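Local coordinates for Lv-ranaspumin (Lv-RSN-1) (Leptodactylus vastus, PDB 4K82), which serves as a largely alpha-helical surfactant protein of the frog's foam nest, where it probably lowers surface tension at the air-water interface, at residues Asn111-Val116 with Cys207-Asn212; Asp115-Met120 with Gly132-Phe137; Tyr143-Glu148 with Lys160-Arg165; Leu154-Leu159 with Gly187-Glu192. All blocks are in the same frame, centred on the assembly; numbering follows the deposited sequence.

Interaction 1: residues Asn111-Val116 with Cys207-Asn212; sequences NAVCDV and CPNVKN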
# COMPACT_ATOMS: atom_id res chain seq x y z
N ASN A 111 2.83 10.10 -2.88
CA ASN A 111 1.61 10.71 -2.37
C ASN A 111 0.35 9.98 -2.81
O ASN A 111 -0.61 9.86 -2.05
CB ASN A 111 1.55 12.20 -2.74
CG ASN A 111 2.62 13.01 -2.06
OD1 ASN A 111 3.14 12.61 -1.01
ND2 ASN A 111 2.97 14.16 -2.64
N ALA A 112 0.35 9.47 -4.05
CA ALA A 112 -0.79 8.72 -4.56
C ALA A 112 -0.97 7.43 -3.77
O ALA A 112 -2.08 7.05 -3.44
CB ALA A 112 -0.61 8.42 -6.04
N VAL A 113 0.15 6.76 -3.48
CA VAL A 113 0.11 5.55 -2.65
C VAL A 113 -0.34 5.88 -1.23
O VAL A 113 -1.12 5.15 -0.62
CB VAL A 113 1.48 4.86 -2.62
CG1 VAL A 113 1.48 3.71 -1.63
CG2 VAL A 113 1.86 4.35 -4.01
N CYS A 114 0.15 7.00 -0.71
CA CYS A 114 -0.20 7.43 0.64
C CYS A 114 -1.70 7.69 0.76
O CYS A 114 -2.34 7.25 1.72
CB CYS A 114 0.59 8.70 0.97
SG CYS A 114 0.73 9.06 2.73
N ASP A 115 -2.26 8.39 -0.22
CA ASP A 115 -3.69 8.68 -0.22
C ASP A 115 -4.53 7.40 -0.27
O ASP A 115 -5.52 7.27 0.46
CB ASP A 115 -4.06 9.63 -1.36
CG ASP A 115 -3.52 11.05 -1.14
OD1 ASP A 115 -3.06 11.35 -0.01
OD2 ASP A 115 -3.56 11.86 -2.09
N VAL A 116 -4.13 6.44 -1.11
CA VAL A 116 -4.80 5.15 -1.16
C VAL A 116 -4.71 4.41 0.17
O VAL A 116 -5.70 3.85 0.65
CB VAL A 116 -4.22 4.27 -2.28
CG1 VAL A 116 -4.59 2.81 -2.06
CG2 VAL A 116 -4.72 4.76 -3.63
N CYS A 207 -7.81 2.62 -9.78
CA CYS A 207 -7.37 2.45 -11.16
C CYS A 207 -6.38 3.53 -11.62
O CYS A 207 -5.40 3.23 -12.28
CB CYS A 207 -8.56 2.29 -12.12
SG CYS A 207 -9.36 0.64 -12.02
N PRO A 208 -6.61 4.80 -11.24
CA PRO A 208 -5.59 5.78 -11.60
C PRO A 208 -4.24 5.51 -10.92
O PRO A 208 -3.20 5.75 -11.52
CB PRO A 208 -6.19 7.10 -11.10
CG PRO A 208 -7.66 6.87 -11.19
CD PRO A 208 -7.85 5.45 -10.75
N ASN A 209 -4.27 5.00 -9.69
CA ASN A 209 -3.02 4.68 -8.98
C ASN A 209 -2.26 3.56 -9.66
O ASN A 209 -1.05 3.67 -9.87
CB ASN A 209 -3.32 4.31 -7.53
CG ASN A 209 -2.07 4.07 -6.70
OD1 ASN A 209 -0.98 4.59 -7.00
ND2 ASN A 209 -2.22 3.30 -5.62
N VAL A 210 -2.97 2.50 -10.04
CA VAL A 210 -2.25 1.34 -10.57
C VAL A 210 -1.74 1.62 -11.98
O VAL A 210 -0.75 1.04 -12.41
CB VAL A 210 -3.09 0.04 -10.48
CG1 VAL A 210 -3.56 -0.19 -9.06
CG2 VAL A 210 -4.26 0.10 -11.42
N LYS A 211 -2.40 2.53 -12.69
CA LYS A 211 -1.93 2.93 -14.01
C LYS A 211 -0.68 3.80 -13.88
O LYS A 211 0.19 3.80 -14.75
CB LYS A 211 -3.04 3.64 -14.80
CG LYS A 211 -4.20 2.73 -15.15
CD LYS A 211 -5.28 3.47 -15.91
CE LYS A 211 -6.65 2.84 -15.69
NZ LYS A 211 -7.68 3.35 -16.63
N ASN A 212 -0.58 4.53 -12.77
CA ASN A 212 0.57 5.40 -12.53
C ASN A 212 1.85 4.62 -12.20
O ASN A 212 2.92 4.93 -12.73
CB ASN A 212 0.25 6.39 -11.41
CG ASN A 212 1.30 7.48 -11.29
OD1 ASN A 212 2.02 7.78 -12.25
ND2 ASN A 212 1.39 8.10 -10.11

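Interaction 2: residues Asp115-Met120 with Gly132-Phe137; sequences DVTKKM and GDLVKF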
# COMPACT_ATOMS: atom_id res chain seq x y z
N ASP A 115 -2.26 8.39 -0.22
CA ASP A 115 -3.69 8.68 -0.22
C ASP A 115 -4.53 7.40 -0.27
O ASP A 115 -5.52 7.27 0.46
CB ASP A 115 -4.06 9.63 -1.36
CG ASP A 115 -3.52 11.05 -1.14
OD1 ASP A 115 -3.06 11.35 -0.01
OD2 ASP A 115 -3.56 11.86 -2.09
N VAL A 116 -4.13 6.44 -1.11
CA VAL A 116 -4.80 5.15 -1.16
C VAL A 116 -4.71 4.41 0.17
O VAL A 116 -5.70 3.85 0.65
CB VAL A 116 -4.22 4.27 -2.28
CG1 VAL A 116 -4.59 2.81 -2.06
CG2 VAL A 116 -4.72 4.76 -3.63
N THR A 117 -3.53 4.44 0.78
CA THR A 117 -3.34 3.77 2.05
C THR A 117 -4.26 4.34 3.12
O THR A 117 -4.84 3.60 3.92
CB THR A 117 -1.85 3.84 2.50
OG1 THR A 117 -1.02 3.19 1.52
CG2 THR A 117 -1.64 3.16 3.86
N LYS A 118 -4.42 5.67 3.11
CA LYS A 118 -5.32 6.32 4.04
C LYS A 118 -6.75 5.82 3.88
O LYS A 118 -7.41 5.49 4.86
CB LYS A 118 -5.27 7.85 3.88
CG LYS A 118 -3.95 8.44 4.33
CD LYS A 118 -3.81 9.87 3.84
CE LYS A 118 -4.83 10.76 4.52
NZ LYS A 118 -4.84 12.14 3.96
N LYS A 119 -7.20 5.72 2.63
CA LYS A 119 -8.54 5.23 2.34
C LYS A 119 -8.74 3.78 2.76
O LYS A 119 -9.79 3.40 3.27
CB LYS A 119 -8.87 5.46 0.87
CG LYS A 119 -9.15 6.92 0.56
CD LYS A 119 -9.13 7.19 -0.93
CE LYS A 119 -9.08 8.68 -1.23
NZ LYS A 119 -10.34 9.34 -0.82
N MET A 120 -7.70 2.95 2.58
CA MET A 120 -7.78 1.56 3.01
C MET A 120 -7.82 1.40 4.53
O MET A 120 -8.46 0.49 5.03
CB MET A 120 -6.63 0.75 2.41
CG MET A 120 -6.56 0.86 0.90
SD MET A 120 -7.92 -0.00 0.08
CE MET A 120 -7.32 -1.68 0.13
N GLY A 132 1.27 -7.37 4.23
CA GLY A 132 1.90 -7.00 2.98
C GLY A 132 0.99 -7.21 1.78
O GLY A 132 1.44 -7.21 0.63
N ASP A 133 -0.30 -7.38 2.04
CA ASP A 133 -1.25 -7.72 0.99
C ASP A 133 -1.67 -6.56 0.08
O ASP A 133 -2.26 -6.78 -0.98
CB ASP A 133 -2.51 -8.37 1.59
CG ASP A 133 -2.29 -9.82 1.99
OD1 ASP A 133 -1.14 -10.28 1.93
OD2 ASP A 133 -3.28 -10.48 2.36
N LEU A 134 -1.37 -5.32 0.47
CA LEU A 134 -1.86 -4.18 -0.31
C LEU A 134 -1.24 -4.09 -1.71
O LEU A 134 -1.95 -3.91 -2.70
CB LEU A 134 -1.69 -2.85 0.45
CG LEU A 134 -2.33 -1.63 -0.23
CD1 LEU A 134 -3.76 -1.91 -0.65
CD2 LEU A 134 -2.29 -0.41 0.70
N VAL A 135 0.08 -4.24 -1.78
CA VAL A 135 0.76 -4.20 -3.07
C VAL A 135 0.26 -5.32 -3.98
O VAL A 135 0.09 -5.11 -5.19
CB VAL A 135 2.30 -4.26 -2.91
CG1 VAL A 135 2.98 -4.23 -4.27
CG2 VAL A 135 2.77 -3.09 -2.06
N LYS A 136 -0.01 -6.49 -3.39
CA LYS A 136 -0.59 -7.64 -4.11
C LYS A 136 -1.94 -7.28 -4.74
O LYS A 136 -2.27 -7.69 -5.86
CB LYS A 136 -0.84 -8.79 -3.14
CG LYS A 136 0.25 -9.84 -3.06
CD LYS A 136 -0.24 -11.08 -2.30
CE LYS A 136 -1.41 -11.77 -3.01
NZ LYS A 136 -2.76 -11.26 -2.60
N PHE A 137 -2.73 -6.53 -3.99
CA PHE A 137 -4.05 -6.09 -4.42
C PHE A 137 -3.92 -5.15 -5.62
O PHE A 137 -4.67 -5.25 -6.61
CB PHE A 137 -4.73 -5.41 -3.23
CG PHE A 137 -6.07 -4.79 -3.53
CD1 PHE A 137 -7.12 -5.55 -4.02
CD2 PHE A 137 -6.30 -3.45 -3.26
CE1 PHE A 137 -8.36 -4.98 -4.27
CE2 PHE A 137 -7.53 -2.87 -3.50
CZ PHE A 137 -8.57 -3.63 -4.01

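Interaction 3: residues Tyr143-Glu148 with Lys160-Arg165; sequences YKVCIE and KIILER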
# COMPACT_ATOMS: atom_id res chain seq x y z
N TYR A 143 -3.54 -5.77 -13.55
CA TYR A 143 -3.50 -6.74 -14.65
C TYR A 143 -4.82 -7.46 -14.95
O TYR A 143 -4.95 -8.12 -15.98
CB TYR A 143 -2.35 -7.74 -14.44
CG TYR A 143 -0.99 -7.07 -14.50
CD1 TYR A 143 -0.40 -6.75 -15.72
CD2 TYR A 143 -0.32 -6.72 -13.33
CE1 TYR A 143 0.83 -6.12 -15.77
CE2 TYR A 143 0.91 -6.09 -13.38
CZ TYR A 143 1.48 -5.79 -14.60
OH TYR A 143 2.72 -5.17 -14.64
N LYS A 144 -5.81 -7.31 -14.07
CA LYS A 144 -7.06 -8.04 -14.24
C LYS A 144 -8.30 -7.16 -14.26
O LYS A 144 -9.36 -7.61 -14.71
CB LYS A 144 -7.22 -9.10 -13.15
CG LYS A 144 -6.03 -10.07 -13.02
CD LYS A 144 -6.20 -10.99 -11.81
CE LYS A 144 -5.08 -12.03 -11.75
NZ LYS A 144 -5.35 -13.08 -10.73
N VAL A 145 -8.20 -5.93 -13.77
CA VAL A 145 -9.40 -5.10 -13.62
C VAL A 145 -9.29 -3.76 -14.35
O VAL A 145 -10.16 -3.42 -15.16
CB VAL A 145 -9.73 -4.85 -12.11
CG1 VAL A 145 -10.86 -3.84 -11.96
CG2 VAL A 145 -10.07 -6.16 -11.43
N CYS A 146 -8.23 -3.01 -14.06
CA CYS A 146 -8.07 -1.66 -14.61
C CYS A 146 -7.41 -1.71 -15.97
O CYS A 146 -6.37 -1.09 -16.18
CB CYS A 146 -7.23 -0.80 -13.66
SG CYS A 146 -7.87 -0.74 -11.98
N ILE A 147 -8.02 -2.45 -16.89
CA ILE A 147 -7.36 -2.85 -18.13
C ILE A 147 -8.08 -2.31 -19.37
O ILE A 147 -9.23 -1.85 -19.30
CB ILE A 147 -7.26 -4.38 -18.24
CG1 ILE A 147 -8.65 -5.02 -18.20
CG2 ILE A 147 -6.39 -4.94 -17.12
CD1 ILE A 147 -8.64 -6.53 -18.45
N GLU A 148 -7.38 -2.36 -20.51
CA GLU A 148 -7.93 -1.94 -21.79
C GLU A 148 -8.34 -3.16 -22.59
O GLU A 148 -7.68 -4.19 -22.52
CB GLU A 148 -6.89 -1.18 -22.61
CG GLU A 148 -6.32 0.06 -21.96
CD GLU A 148 -5.44 0.84 -22.93
OE1 GLU A 148 -5.51 0.56 -24.15
OE2 GLU A 148 -4.68 1.72 -22.47
N LYS A 160 -14.47 -10.10 -8.39
CA LYS A 160 -15.09 -10.89 -7.33
C LYS A 160 -14.05 -11.73 -6.59
O LYS A 160 -14.04 -11.79 -5.36
CB LYS A 160 -16.18 -11.79 -7.92
CG LYS A 160 -17.20 -12.27 -6.91
CD LYS A 160 -18.37 -12.96 -7.60
CE LYS A 160 -18.84 -12.20 -8.85
NZ LYS A 160 -20.24 -12.54 -9.24
N ILE A 161 -13.18 -12.38 -7.36
CA ILE A 161 -12.10 -13.19 -6.80
C ILE A 161 -11.16 -12.33 -5.98
O ILE A 161 -10.75 -12.70 -4.87
CB ILE A 161 -11.33 -13.90 -7.93
CG1 ILE A 161 -12.18 -15.02 -8.53
CG2 ILE A 161 -9.99 -14.43 -7.42
CD1 ILE A 161 -11.68 -15.53 -9.87
N ILE A 162 -10.82 -11.16 -6.52
CA ILE A 162 -9.87 -10.28 -5.85
C ILE A 162 -10.42 -9.74 -4.54
O ILE A 162 -9.73 -9.75 -3.51
CB ILE A 162 -9.47 -9.10 -6.78
CG1 ILE A 162 -8.61 -9.60 -7.93
CG2 ILE A 162 -8.71 -8.02 -5.98
CD1 ILE A 162 -8.52 -8.63 -9.11
N LEU A 163 -11.66 -9.27 -4.55
CA LEU A 163 -12.24 -8.68 -3.35
C LEU A 163 -12.49 -9.70 -2.27
O LEU A 163 -12.50 -9.36 -1.08
CB LEU A 163 -13.54 -7.95 -3.67
CG LEU A 163 -13.37 -6.78 -4.63
CD1 LEU A 163 -14.72 -6.17 -4.96
CD2 LEU A 163 -12.42 -5.72 -4.08
N GLU A 164 -12.70 -10.95 -2.67
CA GLU A 164 -12.95 -12.01 -1.71
C GLU A 164 -11.75 -12.23 -0.78
O GLU A 164 -11.91 -12.64 0.37
CB GLU A 164 -13.34 -13.31 -2.41
CG GLU A 164 -14.18 -14.19 -1.51
CD GLU A 164 -14.67 -15.43 -2.21
OE1 GLU A 164 -13.93 -15.95 -3.07
OE2 GLU A 164 -15.81 -15.86 -1.90
N ARG A 165 -10.55 -11.93 -1.28
CA ARG A 165 -9.34 -12.06 -0.48
C ARG A 165 -9.06 -10.80 0.35
O ARG A 165 -8.28 -10.84 1.30
CB ARG A 165 -8.14 -12.37 -1.37
CG ARG A 165 -8.37 -13.53 -2.33
CD ARG A 165 -7.14 -13.73 -3.21
NE ARG A 165 -6.65 -12.45 -3.70
CZ ARG A 165 -6.54 -12.12 -4.98
NH1 ARG A 165 -6.87 -12.99 -5.93
NH2 ARG A 165 -6.08 -10.92 -5.32
O HOH W 1 -6.59 -12.43 -8.74

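Interaction 4: residues Leu154-Leu159 with Gly187-Glu192; sequences LIIKDL and GILSFE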
# COMPACT_ATOMS: atom_id res chain seq x y z
N LEU A 154 -15.85 -10.73 -17.76
CA LEU A 154 -14.68 -11.37 -17.20
C LEU A 154 -14.08 -10.49 -16.11
O LEU A 154 -13.59 -11.00 -15.09
CB LEU A 154 -13.64 -11.66 -18.28
CG LEU A 154 -12.85 -12.94 -18.04
CD1 LEU A 154 -13.79 -14.14 -18.15
CD2 LEU A 154 -11.73 -13.03 -19.05
N ILE A 155 -14.11 -9.17 -16.32
CA ILE A 155 -13.59 -8.24 -15.31
C ILE A 155 -14.39 -8.34 -14.01
O ILE A 155 -13.80 -8.33 -12.92
CB ILE A 155 -13.58 -6.79 -15.83
CG1 ILE A 155 -12.56 -6.65 -16.97
CG2 ILE A 155 -13.24 -5.81 -14.72
CD1 ILE A 155 -12.57 -5.29 -17.63
N ILE A 156 -15.71 -8.43 -14.12
CA ILE A 156 -16.56 -8.61 -12.94
C ILE A 156 -16.18 -9.87 -12.17
O ILE A 156 -16.02 -9.82 -10.95
CB ILE A 156 -18.06 -8.62 -13.32
CG1 ILE A 156 -18.49 -7.22 -13.72
CG2 ILE A 156 -18.91 -9.14 -12.15
CD1 ILE A 156 -19.89 -7.19 -14.26
N LYS A 157 -16.02 -10.97 -12.88
CA LYS A 157 -15.61 -12.23 -12.26
C LYS A 157 -14.25 -12.10 -11.58
O LYS A 157 -14.06 -12.60 -10.46
CB LYS A 157 -15.56 -13.34 -13.32
CG LYS A 157 -16.71 -14.32 -13.22
CD LYS A 157 -16.31 -15.70 -13.70
CE LYS A 157 -15.26 -16.31 -12.78
NZ LYS A 157 -14.74 -17.59 -13.32
N ASP A 158 -13.31 -11.44 -12.24
CA ASP A 158 -11.97 -11.28 -11.67
C ASP A 158 -12.01 -10.39 -10.44
O ASP A 158 -11.30 -10.62 -9.46
CB ASP A 158 -11.00 -10.71 -12.70
CG ASP A 158 -10.51 -11.76 -13.69
OD1 ASP A 158 -10.70 -12.97 -13.41
OD2 ASP A 158 -9.94 -11.39 -14.74
N LEU A 159 -12.86 -9.37 -10.47
CA LEU A 159 -12.95 -8.47 -9.34
C LEU A 159 -13.52 -9.20 -8.14
O LEU A 159 -13.09 -8.98 -7.00
CB LEU A 159 -13.82 -7.26 -9.70
CG LEU A 159 -13.97 -6.18 -8.63
CD1 LEU A 159 -12.63 -5.54 -8.35
CD2 LEU A 159 -14.99 -5.14 -9.08
N GLY A 187 -21.68 -1.55 -22.04
CA GLY A 187 -20.28 -1.88 -22.24
C GLY A 187 -19.28 -1.51 -21.14
O GLY A 187 -18.09 -1.84 -21.24
N ILE A 188 -19.74 -0.82 -20.10
CA ILE A 188 -18.85 -0.51 -18.97
C ILE A 188 -19.38 -1.11 -17.66
O ILE A 188 -20.56 -1.44 -17.54
CB ILE A 188 -18.62 1.00 -18.77
CG1 ILE A 188 -19.94 1.73 -18.49
CG2 ILE A 188 -17.93 1.60 -19.97
CD1 ILE A 188 -19.75 3.13 -17.96
N LEU A 189 -18.50 -1.28 -16.68
CA LEU A 189 -18.97 -1.77 -15.39
C LEU A 189 -19.83 -0.68 -14.76
O LEU A 189 -19.51 0.51 -14.82
CB LEU A 189 -17.80 -2.14 -14.48
CG LEU A 189 -17.39 -3.62 -14.44
CD1 LEU A 189 -16.89 -4.11 -15.78
CD2 LEU A 189 -16.32 -3.82 -13.37
N SER A 190 -20.94 -1.10 -14.15
CA SER A 190 -21.84 -0.17 -13.50
C SER A 190 -22.00 -0.59 -12.04
O SER A 190 -22.37 -1.73 -11.75
CB SER A 190 -23.19 -0.19 -14.21
OG SER A 190 -24.06 0.77 -13.66
N PHE A 191 -21.73 0.34 -11.13
CA PHE A 191 -21.80 0.03 -9.71
C PHE A 191 -23.02 0.72 -9.12
O PHE A 191 -23.01 1.92 -8.86
CB PHE A 191 -20.52 0.48 -9.01
CG PHE A 191 -19.26 -0.18 -9.53
CD1 PHE A 191 -18.67 0.25 -10.70
CD2 PHE A 191 -18.68 -1.24 -8.84
CE1 PHE A 191 -17.52 -0.34 -11.19
CE2 PHE A 191 -17.52 -1.84 -9.32
CZ PHE A 191 -16.95 -1.39 -10.50
N GLU A 192 -24.08 -0.06 -8.92
CA GLU A 192 -25.38 0.50 -8.54
C GLU A 192 -25.65 0.32 -7.05
O GLU A 192 -25.02 -0.50 -6.39
CB GLU A 192 -26.48 -0.13 -9.41
CG GLU A 192 -26.25 0.10 -10.90
CD GLU A 192 -27.10 -0.79 -11.80
OE1 GLU A 192 -28.22 -1.16 -11.40
OE2 GLU A 192 -26.63 -1.11 -12.93

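Interaction 1: residues Asn111-Val116 with Cys207-Asn212
Asn209 lays its carboxamide across Val116 and Ala112 in a mostly buried contact between two helices. This is helix-helix packing within an alpha-helical fold: helices 107-121 and 196-212 run roughly antiparallel here, segments 111-116 and 207-212 crossing at -147° with axes 10.2 Å apart. The backbones come nearest where the small Ala112 faces Asn209, their CA atoms 6.4 Å apart. With CG trans to the backbone N (chi1 -176°), the asparagine extends toward the neighbouring helix and meets its valines at a slant. Its two ends meet different residues. Asn209 OD1 rests 4.0 Å from Ala112 CB and 4.1 Å from Val113 CG2, while its ND2 turns to Val116. Although the amide is buried, neither OD1 nor ND2 has a polar partner in the model, so its contacts here are wholly van der Waals. Cutting Asn209 back to an alanine would probably strip Val116 CG2 and the Ala112 methyl of the amide that covers them. Val113 also packs on Val31, Ala34 and Val35 of helix 29-42, and Val116 on Val205 and Leu206, one turn back on the helix of Asn209. The closest touch between the two segments is Val116 CG2 to Asn209 ND2, at 3.5 Å.

Interaction 2: residues Asp115-Met120 with Gly132-Phe137
Leu134 is the first residue of 132-137 to touch 115-120, and it meets two residues there with its two branches. Two residues earlier, Gly132 closes the preceding helix in a Schellman motif, taking the positive phi that glycine tolerates well, and the chain re-enters a helix that runs on to residue 144. Segments 133-137 and 115-120 cross at 111°, with axes 12.2 Å apart, so side chains have to bridge the distance. Leu134 does so with CG swung anti to the backbone N: CD2 comes within 3.9 Å of Thr117 OG1, and CD1 lies 3.7 Å from Met120 CE. The threonine hydroxyl is already hydrogen-bonded to Val113 O in its own helix, so it meets the leucine without needing a polar partner there. Next along, Val135 faces another way, onto Val31 and Glu32 of helix 29-42. Phe137, one turn after Leu134, brings its ring to the same methionine methyl. Met120, bent at chi2 (-71°) and chi3 (-81°), sets CE 3.8 Å from Phe137 CE2 and 4.0 Å from Phe137 CD2, approaching the ring obliquely. Leu206 and Leu166 adjoin the ring as well. No hydrogen bond joins the two segments; the contact rests on dispersion and the exclusion of water from a buried apolar core, with one methyl group serving both Leu134 and Phe137.

Interaction 3: residues Tyr143-Glu148 with Lys160-Arg165
Val145 and Ile162 meet because each sends out the branch that stands anti to its own carbonyl carbon: CG2 in the valine, CG1 in the isoleucine (chi1 -70°). From CG1 the isoleucine runs on extended, chi2 162°, and its terminal CD1 arrives 3.7 Å from Val145 CG2, the two side chains meeting at a slant. The same CD1 of Ile162 lies 4.3 Å from Lys144 CB, so one methyl touches both residues where helix 133-144 gives out. These are successive helices, 133-144 and 152-165, and the link between them starts at Val145. It turns at once through an inverse gamma turn centred on Cys146, whose sulfur is tied to Cys207 by a disulfide. Val145 also packs on Ile155 and Leu159, further back along the second helix. Beside this apolar touch lies a polar group of side chains and one water. Arg165 folds its guanidinium back over its own helix, one face against Ile162 CA, and NH1 donates to a water 2.9 Å away that sits in the plane at the guanidinium edge. That water also lies near Lys144 NZ, though at a doubtfully short distance. The two cationic atoms, Lys144 NZ and Arg165 NH1, stay 5.0 Å apart; Asp140 makes a salt bridge with Arg165 NH2 and a long, weak ion pair with Lys144.

Interaction 4: residues Leu154-Leu159 with Gly187-Glu192
Leu189 reaches from its strand onto Ile155 and Ile156, two neighbouring residues of helix 152-165, and makes most of the contact. Leu189 CG lies 3.8 Å from Ile156 CG1, the two side chains running antiparallel alongside each other. One methyl, Leu189 CD2, comes within 3.9 Å of Ile155 CG2, and the other, Leu189 CD1, sits 4.1 Å from Ile156 CG1. A chi1 of -96°, away from a staggered value, turns the leucine fork so that both methyls face the helix. One turn on, Leu159 CD2 approaches the edge of the Phe191 ring near its plane, 4.2 Å from CE2. With an alanine in place of Leu189, Ile155 and Ile156 would probably lose their cover from strand 188-191, and only the Phe191-Leu159 touch would be left between 187-192 and 154-159. Further out, the packing continues on several sides: Phe191 lies against Leu198, Leu202 and Ile203 of helix 196-212, Leu159 touches Leu202 and Phe179, and Ile156 touches Val184 and Phe179. Ser190, between the two apolar residues, directs its CB away from the helix, and its OG donates to the anti lone pair of Glu192 OE2 at 3.3 Å. Backbone bonds pair Ser190 with Phe183 and Glu192 with Asn181. Gly187, with a positive phi suited to glycine, precedes the strand at the turn. Strand 188-191 and segment 154-159 make an angle of 50°; strands 182-185 and 188-191 thus form an antiparallel beta-hairpin, laid with an apolar face on helix 152-165.

Interactions 1 and 2 share Asp115 and Val116 on helix 107-121, with centres 9 Å apart near the middle of the chain. Helix 133-144 leads from interaction 2 to interaction 3, about 14 Å away between centres, where Phe137 packs on Ile162 and Leu163. Helix 152-165 serves interactions 3 and 4, whose centres are 9 Å apart and whose segments alternate along the sequence. Interactions 3 and 4 both fall between the two segments of interaction 1, and the Cys146-Cys207 disulfide joins interactions 1 and 3 covalently. After the peripheral hairpin, the C-terminal helix 196-212 runs back to pack on helix 107-121, knitting this part of the single-chain, mainly helical protein together.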